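Local coordinates for protein macrolide 2'-phosphotransferase MphH (Brachybacterium faecium, PDB 5UXD) that probably phosphorylates the 2'-hydroxyl of macrolide antibiotics and binds azithromycin, at residues M116-A130 with S235-Y248. Numbering follows the deposited sequence. Where two conformers were deposited one is given.
Sequences MASTVYARSLGSVVA and SAPSAIFEVALQAY. With SO4 (sulfate ion), chain D.
Ala122 and Gly126 of 116-130 meet Ala244, Ala247 and Tyr248 of 235-248 where the two helices run nearly side by side. The helix axes come within 7.1 Å and cross at -36°. Three CA-H...O contacts mark this closest stretch. Ala244 CA lies 3.4 Å from Ala122 O, Gly126 CA approaches Ala244 O, and Tyr248 CA lies 3.4 Å from Gly126 O. Gly126 has no side chain, and its CA lies 4.2 Å from Tyr248 CA, so the backbones come close.

Apolar packing extends the contact both ways. Ile240 reaches the start of helix 119-130 with both branches. Its CG2 sits 3.7 Å from Ala122 CB, while CD1 touches Thr119 CG2, the two side chains crossing at about a right angle. With chi1 at 164°, Val243 turns CG1 toward helix 119-130, where it touches Ala122 CB and Arg123 CG. Small residues at a shallow crossing make this a close helix pair in the helical C-terminal lobe of the kinase-like phosphotransferase fold. At the far end, Tyr248 CE1 packs 3.7 Å from Val129 CG1. The ring's edge faces Gly126 O and Ala130 N in its plane, and its OH hydrogen-bonds His133 ND1.

Polar links are few. A water donates to Ala247 O at 2.7 Å. Ser118 OG caps helix 119-130 by accepting from Tyr121 N, and is also hydrogen-bonded to Glu209 OE2.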
ATOM      1  N   MET A 116      -6.021  16.107   5.091  1.00 18.16           N
ATOM      2  CA  MET A 116      -5.423  16.167   3.768  1.00 18.08           C
ATOM      3  C   MET A 116      -5.170  17.570   3.228  1.00 19.90           C
ATOM      4  O   MET A 116      -4.517  17.721   2.208  1.00 17.74           O
ATOM      5  CB  MET A 116      -6.153  15.263   2.781  1.00 20.20           C
ATOM      6  CG  MET A 116      -6.157  13.808   3.229  1.00 24.76           C
ATOM      7  SD  MET A 116      -4.810  12.847   2.508  1.00 40.05           S
ATOM      8  CE  MET A 116      -3.475  13.106   3.666  1.00 28.32           C
ATOM      9  N   ALA A 117      -5.720  18.585   3.890  1.00 15.39           N
ATOM     10  CA  ALA A 117      -5.417  19.963   3.520  1.00 23.64           C
ATOM     11  C   ALA A 117      -4.177  20.508   4.237  1.00 16.97           C
ATOM     12  O   ALA A 117      -3.853  21.689   4.071  1.00 16.35           O
ATOM     13  CB  ALA A 117      -6.630  20.866   3.791  1.00 17.91           C
ATOM     14  N   SER A 118      -3.469  19.667   5.000  1.00 17.08           N
ATOM     15  CA  SER A 118      -2.271  20.093   5.722  1.00 16.83           C
ATOM     16  C   SER A 118      -1.102  20.323   4.770  1.00 22.37           C
ATOM     17  O   SER A 118      -0.756  19.443   3.984  1.00 18.67           O
ATOM     18  CB  SER A 118      -1.881  19.036   6.756  1.00 17.87           C
ATOM     19  OG  SER A 118      -0.546  19.217   7.207  1.00 17.16           O
ATOM     20  N   THR A 119      -0.473  21.500   4.856  1.00 17.29           N
ATOM     21  CA  THR A 119       0.761  21.701   4.089  1.00 22.45           C
ATOM     22  C   THR A 119       1.920  20.892   4.657  1.00 19.48           C
ATOM     23  O   THR A 119       2.830  20.508   3.910  1.00 17.69           O
ATOM     24  CB  THR A 119       1.148  23.173   4.070  1.00 17.95           C
ATOM     25  OG1 THR A 119       1.097  23.684   5.405  1.00 23.44           O
ATOM     26  CG2 THR A 119       0.202  23.972   3.183  1.00 15.40           C
ATOM     27  N   VAL A 120       1.920  20.637   5.965  1.00 20.51           N
ATOM     28  CA  VAL A 120       2.998  19.849   6.565  1.00 17.96           C
ATOM     29  C   VAL A 120       2.991  18.431   6.008  1.00 16.05           C
ATOM     30  O   VAL A 120       4.031  17.910   5.587  1.00 18.49           O
ATOM     31  CB  VAL A 120       2.890  19.863   8.100  1.00 26.52           C
ATOM     32  CG1 VAL A 120       3.851  18.858   8.706  1.00 19.81           C
ATOM     33  CG2 VAL A 120       3.201  21.256   8.632  1.00 24.61           C
ATOM     34  N   TYR A 121       1.816  17.788   5.981  1.00 16.35           N
ATOM     35  CA  TYR A 121       1.720  16.437   5.426  1.00 15.79           C
ATOM     36  C   TYR A 121       2.054  16.423   3.938  1.00 13.82           C
ATOM     37  O   TYR A 121       2.718  15.498   3.449  1.00 15.92           O
ATOM     38  CB  TYR A 121       0.319  15.861   5.651  1.00 17.88           C
ATOM     39  CG  TYR A 121       0.202  14.409   5.231  1.00 20.91           C
ATOM     40  CD1 TYR A 121       0.547  13.390   6.109  1.00 16.95           C
ATOM     41  CD2 TYR A 121      -0.242  14.059   3.950  1.00 23.30           C
ATOM     42  CE1 TYR A 121       0.450  12.063   5.741  1.00 21.44           C
ATOM     43  CE2 TYR A 121      -0.336  12.732   3.569  1.00 22.24           C
ATOM     44  CZ  TYR A 121       0.008  11.738   4.480  1.00 23.66           C
ATOM     45  OH  TYR A 121      -0.084  10.412   4.129  1.00 27.30           O
ATOM     46  N   ALA A 122       1.563  17.416   3.198  1.00 14.99           N
ATOM     47  CA  ALA A 122       1.857  17.506   1.768  1.00 13.40           C
ATOM     48  C   ALA A 122       3.363  17.544   1.522  1.00 13.17           C
ATOM     49  O   ALA A 122       3.879  16.802   0.674  1.00 15.02           O
ATOM     50  CB  ALA A 122       1.176  18.741   1.163  1.00 15.72           C
ATOM     51  N   ARG A 123       4.092  18.388   2.268  1.00 16.35           N
ATOM     52  CA  ARG A 123       5.540  18.435   2.051  1.00 17.60           C
ATOM     53  C   ARG A 123       6.229  17.159   2.517  1.00 20.25           C
ATOM     54  O   ARG A 123       7.186  16.699   1.879  1.00 19.31           O
ATOM     55  CB  ARG A 123       6.169  19.649   2.748  1.00 23.83           C
ATOM     56  CG  ARG A 123       5.726  20.962   2.162  1.00 25.72           C
ATOM     57  CD  ARG A 123       6.374  22.145   2.844  1.00 31.39           C
ATOM     58  NE  ARG A 123       5.468  22.735   3.820  1.00 48.25           N
ATOM     59  CZ  ARG A 123       5.646  22.676   5.134  1.00 50.18           C
ATOM     60  NH1 ARG A 123       6.718  22.074   5.642  1.00 58.68           N
ATOM     61  NH2 ARG A 123       4.769  23.248   5.942  1.00 35.95           N
ATOM     62  N   SER A 124       5.767  16.563   3.619  1.00 17.84           N
ATOM     63  CA  SER A 124       6.352  15.311   4.080  1.00 16.78           C
ATOM     64  C   SER A 124       6.142  14.201   3.060  1.00 15.21           C
ATOM     65  O   SER A 124       7.075  13.456   2.734  1.00 16.41           O
ATOM     66  CB  SER A 124       5.750  14.935   5.437  1.00 18.44           C
ATOM     67  OG  SER A 124       6.223  13.678   5.871  1.00 25.24           O
ATOM     68  N   LEU A 125       4.926  14.095   2.524  1.00 15.30           N
ATOM     69  CA  LEU A 125       4.626  13.066   1.533  1.00 14.90           C
ATOM     70  C   LEU A 125       5.480  13.229   0.278  1.00 15.37           C
ATOM     71  O   LEU A 125       6.081  12.265  -0.210  1.00 17.70           O
ATOM     72  CB  LEU A 125       3.139  13.099   1.178  1.00 14.15           C
ATOM     73  CG  LEU A 125       2.787  12.099   0.071  1.00 13.64           C
ATOM     74  CD1 LEU A 125       2.945  10.679   0.597  1.00 23.01           C
ATOM     75  CD2 LEU A 125       1.374  12.313  -0.442  1.00 20.91           C
ATOM     76  N   GLY A 126       5.552  14.443  -0.260  1.00 16.76           N
ATOM     77  CA  GLY A 126       6.359  14.648  -1.459  1.00 16.50           C
ATOM     78  C   GLY A 126       7.821  14.308  -1.237  1.00 15.93           C
ATOM     79  O   GLY A 126       8.490  13.788  -2.133  1.00 17.70           O
ATOM     80  N   SER A 127       8.334  14.592  -0.032  1.00 16.39           N
ATOM     81  CA  SER A 127       9.723  14.273   0.283  0.53 20.15           C
ATOM     82  C   SER A 127       9.940  12.766   0.372  1.00 21.26           C
ATOM     83  O   SER A 127      10.927  12.239  -0.164  1.00 16.94           O
ATOM     84  CB  SER A 127      10.136  14.950   1.594  0.53 24.54           C
ATOM     85  OG  SER A 127      10.210  16.359   1.445  0.53 26.04           O
ATOM     86  N   VAL A 128       9.039  12.054   1.052  1.00 21.01           N
ATOM     87  CA  VAL A 128       9.222  10.605   1.161  1.00 18.97           C
ATOM     88  C   VAL A 128       9.117   9.954  -0.210  1.00 18.91           C
ATOM     89  O   VAL A 128       9.929   9.089  -0.571  1.00 16.15           O
ATOM     90  CB  VAL A 128       8.207  10.005   2.160  1.00 25.09           C
ATOM     91  CG1 VAL A 128       8.164   8.480   2.047  1.00 21.24           C
ATOM     92  CG2 VAL A 128       8.561  10.419   3.575  1.00 15.88           C
ATOM     93  N   VAL A 129       8.174  10.406  -1.043  1.00 15.31           N
ATOM     94  CA  VAL A 129       7.959   9.741  -2.322  1.00 13.08           C
ATOM     95  C   VAL A 129       9.156   9.978  -3.241  1.00 16.12           C
ATOM     96  O   VAL A 129       9.590   9.070  -3.963  1.00 13.90           O
ATOM     97  CB  VAL A 129       6.622  10.197  -2.939  1.00 14.91           C
ATOM     98  CG1 VAL A 129       6.422   9.607  -4.323  1.00 10.32           C
ATOM     99  CG2 VAL A 129       5.460   9.787  -2.023  1.00 16.67           C
ATOM    100  N   ALA A 130       9.750  11.174  -3.181  1.00 16.40           N
ATOM    101  CA  ALA A 130      10.943  11.427  -3.991  1.00 16.73           C
ATOM    102  C   ALA A 130      12.098  10.522  -3.574  1.00 19.05           C
ATOM    103  O   ALA A 130      12.849  10.025  -4.427  1.00 20.12           O
ATOM    104  CB  ALA A 130      11.351  12.897  -3.899  1.00 19.05           C
ATOM    105  N   SER A 235      -7.700  13.575  -2.665  1.00 15.54           N
ATOM    106  CA  SER A 235      -8.260  13.963  -1.374  1.00 14.73           C
ATOM    107  C   SER A 235      -7.895  15.371  -0.924  1.00 23.66           C
ATOM    108  O   SER A 235      -8.636  15.957  -0.124  1.00 19.70           O
ATOM    109  CB  SER A 235      -7.835  12.968  -0.275  1.00 15.76           C
ATOM    110  OG  SER A 235      -6.445  13.045   0.020  1.00 21.72           O
ATOM    111  N   ALA A 236      -6.819  15.917  -1.407  1.00 16.19           N
ATOM    112  CA  ALA A 236      -6.317  17.208  -0.959  1.00 14.67           C
ATOM    113  C   ALA A 236      -6.777  18.327  -1.889  1.00 17.99           C
ATOM    114  O   ALA A 236      -6.974  18.100  -3.082  1.00 15.52           O
ATOM    115  CB  ALA A 236      -4.786  17.180  -0.912  1.00 13.20           C
ATOM    116  N   PRO A 237      -6.962  19.548  -1.379  1.00 12.14           N
ATOM    117  CA  PRO A 237      -7.194  20.688  -2.271  1.00 14.73           C
ATOM    118  C   PRO A 237      -6.075  20.790  -3.294  1.00 14.84           C
ATOM    119  O   PRO A 237      -4.928  20.411  -3.031  1.00 19.01           O
ATOM    120  CB  PRO A 237      -7.192  21.892  -1.324  1.00 18.44           C
ATOM    121  CG  PRO A 237      -7.452  21.312   0.046  1.00 13.12           C
ATOM    122  CD  PRO A 237      -6.816  19.964   0.026  1.00 13.92           C
ATOM    123  N   SER A 238      -6.419  21.322  -4.471  1.00 14.37           N
ATOM    124  CA  SER A 238      -5.447  21.339  -5.561  1.00 17.80           C
ATOM    125  C   SER A 238      -4.188  22.130  -5.198  1.00 18.97           C
ATOM    126  O   SER A 238      -3.087  21.770  -5.620  1.00 17.91           O
ATOM    127  CB  SER A 238      -6.091  21.903  -6.829  1.00 21.19           C
ATOM    128  OG  SER A 238      -6.475  23.249  -6.640  1.00 22.27           O
ATOM    129  N   ALA A 239      -4.321  23.225  -4.441  1.00 16.19           N
ATOM    130  CA  ALA A 239      -3.113  23.955  -4.061  1.00 13.11           C
ATOM    131  C   ALA A 239      -2.259  23.173  -3.076  1.00 20.10           C
ATOM    132  O   ALA A 239      -1.050  23.418  -2.989  1.00 19.44           O
ATOM    133  CB  ALA A 239      -3.458  25.321  -3.465  1.00 18.74           C
ATOM    134  N   ILE A 240      -2.865  22.247  -2.334  1.00 16.11           N
ATOM    135  CA  ILE A 240      -2.112  21.419  -1.403  1.00 17.11           C
ATOM    136  C   ILE A 240      -1.421  20.282  -2.148  1.00 16.89           C
ATOM    137  O   ILE A 240      -0.274  19.936  -1.849  1.00 14.33           O
ATOM    138  CB  ILE A 240      -3.048  20.905  -0.294  1.00 17.88           C
ATOM    139  CG1 ILE A 240      -3.656  22.072   0.480  1.00 21.52           C
ATOM    140  CG2 ILE A 240      -2.304  19.960   0.644  1.00 13.72           C
ATOM    141  CD1 ILE A 240      -2.637  22.907   1.228  1.00 15.19           C
ATOM    142  N   PHE A 241      -2.087  19.700  -3.151  1.00 16.27           N
ATOM    143  CA  PHE A 241      -1.378  18.758  -4.018  1.00 14.70           C
ATOM    144  C   PHE A 241      -0.175  19.426  -4.680  1.00 21.12           C
ATOM    145  O   PHE A 241       0.881  18.800  -4.846  1.00 16.59           O
ATOM    146  CB  PHE A 241      -2.313  18.168  -5.079  1.00 13.18           C
ATOM    147  CG  PHE A 241      -1.656  17.082  -5.928  1.00 16.94           C
ATOM    148  CD1 PHE A 241      -1.245  15.906  -5.345  1.00 16.98           C
ATOM    149  CD2 PHE A 241      -1.445  17.262  -7.303  1.00 19.16           C
ATOM    150  CE1 PHE A 241      -0.639  14.904  -6.092  1.00 14.75           C
ATOM    151  CE2 PHE A 241      -0.833  16.252  -8.080  1.00 13.75           C
ATOM    152  CZ  PHE A 241      -0.431  15.077  -7.463  1.00 14.52           C
ATOM    153  N   GLU A 242      -0.301  20.710  -5.046  1.00 16.51           N
ATOM    154  CA  GLU A 242       0.831  21.393  -5.664  1.00 18.47           C
ATOM    155  C   GLU A 242       2.001  21.543  -4.689  1.00 19.11           C
ATOM    156  O   GLU A 242       3.162  21.473  -5.104  1.00 18.29           O
ATOM    157  CB  GLU A 242       0.388  22.752  -6.221  1.00 18.66           C
ATOM    158  CG  GLU A 242       1.522  23.615  -6.785  1.00 33.20           C
ATOM    159  CD  GLU A 242       2.416  22.866  -7.773  1.00 48.21           C
ATOM    160  OE1 GLU A 242       3.657  22.991  -7.667  1.00 40.73           O
ATOM    161  OE2 GLU A 242       1.879  22.158  -8.654  1.00 43.30           O
ATOM    162  N   VAL A 243       1.721  21.759  -3.394  1.00 17.47           N
ATOM    163  CA  VAL A 243       2.786  21.775  -2.386  1.00 18.64           C
ATOM    164  C   VAL A 243       3.502  20.424  -2.346  1.00 17.44           C
ATOM    165  O   VAL A 243       4.735  20.352  -2.222  1.00 16.16           O
ATOM    166  CB  VAL A 243       2.205  22.142  -1.003  1.00 18.54           C
ATOM    167  CG1 VAL A 243       3.181  21.787   0.122  1.00 17.28           C
ATOM    168  CG2 VAL A 243       1.840  23.631  -0.926  1.00 19.44           C
ATOM    169  N   ALA A 244       2.742  19.327  -2.445  1.00 17.16           N
ATOM    170  CA  ALA A 244       3.330  17.991  -2.504  1.00 15.28           C
ATOM    171  C   ALA A 244       4.192  17.810  -3.746  1.00 14.19           C
ATOM    172  O   ALA A 244       5.284  17.238  -3.671  1.00 14.88           O
ATOM    173  CB  ALA A 244       2.225  16.934  -2.479  1.00 14.09           C
ATOM    174  N   LEU A 245       3.705  18.277  -4.899  1.00 18.00           N
ATOM    175  CA  LEU A 245       4.482  18.204  -6.133  1.00 13.18           C
ATOM    176  C   LEU A 245       5.779  19.000  -6.046  1.00 20.54           C
ATOM    177  O   LEU A 245       6.801  18.597  -6.619  1.00 17.95           O
ATOM    178  CB  LEU A 245       3.635  18.712  -7.298  1.00 18.19           C
ATOM    179  CG  LEU A 245       2.534  17.792  -7.800  1.00 18.07           C
ATOM    180  CD1 LEU A 245       1.732  18.530  -8.891  1.00 21.21           C
ATOM    181  CD2 LEU A 245       3.157  16.520  -8.358  1.00 21.31           C
ATOM    182  N   GLN A 246       5.749  20.164  -5.392  1.00 18.96           N
ATOM    183  CA  GLN A 246       6.963  20.967  -5.257  1.00 17.81           C
ATOM    184  C   GLN A 246       8.005  20.248  -4.407  1.00 24.88           C
ATOM    185  O   GLN A 246       9.185  20.181  -4.773  1.00 21.18           O
ATOM    186  CB  GLN A 246       6.619  22.332  -4.650  1.00 19.93           C
ATOM    187  CG  GLN A 246       7.820  23.128  -4.177  1.00 27.76           C
ATOM    188  CD  GLN A 246       8.528  23.805  -5.332  1.00 28.39           C
ATOM    189  OE1 GLN A 246       7.927  24.031  -6.382  1.00 34.69           O
ATOM    190  NE2 GLN A 246       9.808  24.135  -5.146  1.00 29.87           N
ATOM    191  N   ALA A 247       7.582  19.683  -3.272  1.00 19.03           N
ATOM    192  CA  ALA A 247       8.494  18.893  -2.450  1.00 23.24           C
ATOM    193  C   ALA A 247       8.989  17.657  -3.202  1.00 17.71           C
ATOM    194  O   ALA A 247      10.163  17.283  -3.089  1.00 17.03           O
ATOM    195  CB  ALA A 247       7.804  18.503  -1.132  1.00 18.25           C
ATOM    196  N   TYR A 248       8.120  17.032  -4.003  1.00 15.36           N
ATOM    197  CA  TYR A 248       8.538  15.895  -4.823  1.00 17.86           C
ATOM    198  C   TYR A 248       9.663  16.289  -5.782  1.00 17.95           C
ATOM    199  O   TYR A 248      10.686  15.600  -5.885  1.00 19.07           O
ATOM    200  CB  TYR A 248       7.328  15.361  -5.597  1.00 11.99           C
ATOM    201  CG  TYR A 248       7.565  14.130  -6.435  1.00 14.76           C
ATOM    202  CD1 TYR A 248       8.057  12.958  -5.866  1.00 14.11           C
ATOM    203  CD2 TYR A 248       7.266  14.130  -7.791  1.00 16.39           C
ATOM    204  CE1 TYR A 248       8.260  11.818  -6.635  1.00 15.15           C
ATOM    205  CE2 TYR A 248       7.461  13.010  -8.567  1.00 14.87           C
ATOM    206  CZ  TYR A 248       7.954  11.852  -7.986  1.00 12.83           C
ATOM    207  OH  TYR A 248       8.135  10.731  -8.759  1.00 13.51           O
TER
HETATM  208  S   SO4 D 502      -9.785  22.876  -5.182  1.00 23.32           S
HETATM  209  O1  SO4 D 502      -9.999  23.073  -3.753  1.00 33.81           O
HETATM  210  O2  SO4 D 502      -8.831  23.870  -5.643  1.00 28.81           O
HETATM  211  O3  SO4 D 502      -9.208  21.538  -5.368  1.00 27.37           O
HETATM  212  O4  SO4 D 502     -11.051  22.993  -5.902  1.00 23.65           O
HETATM  213  O   HOH W   1      11.483  17.556  -0.757  1.00 32.05           O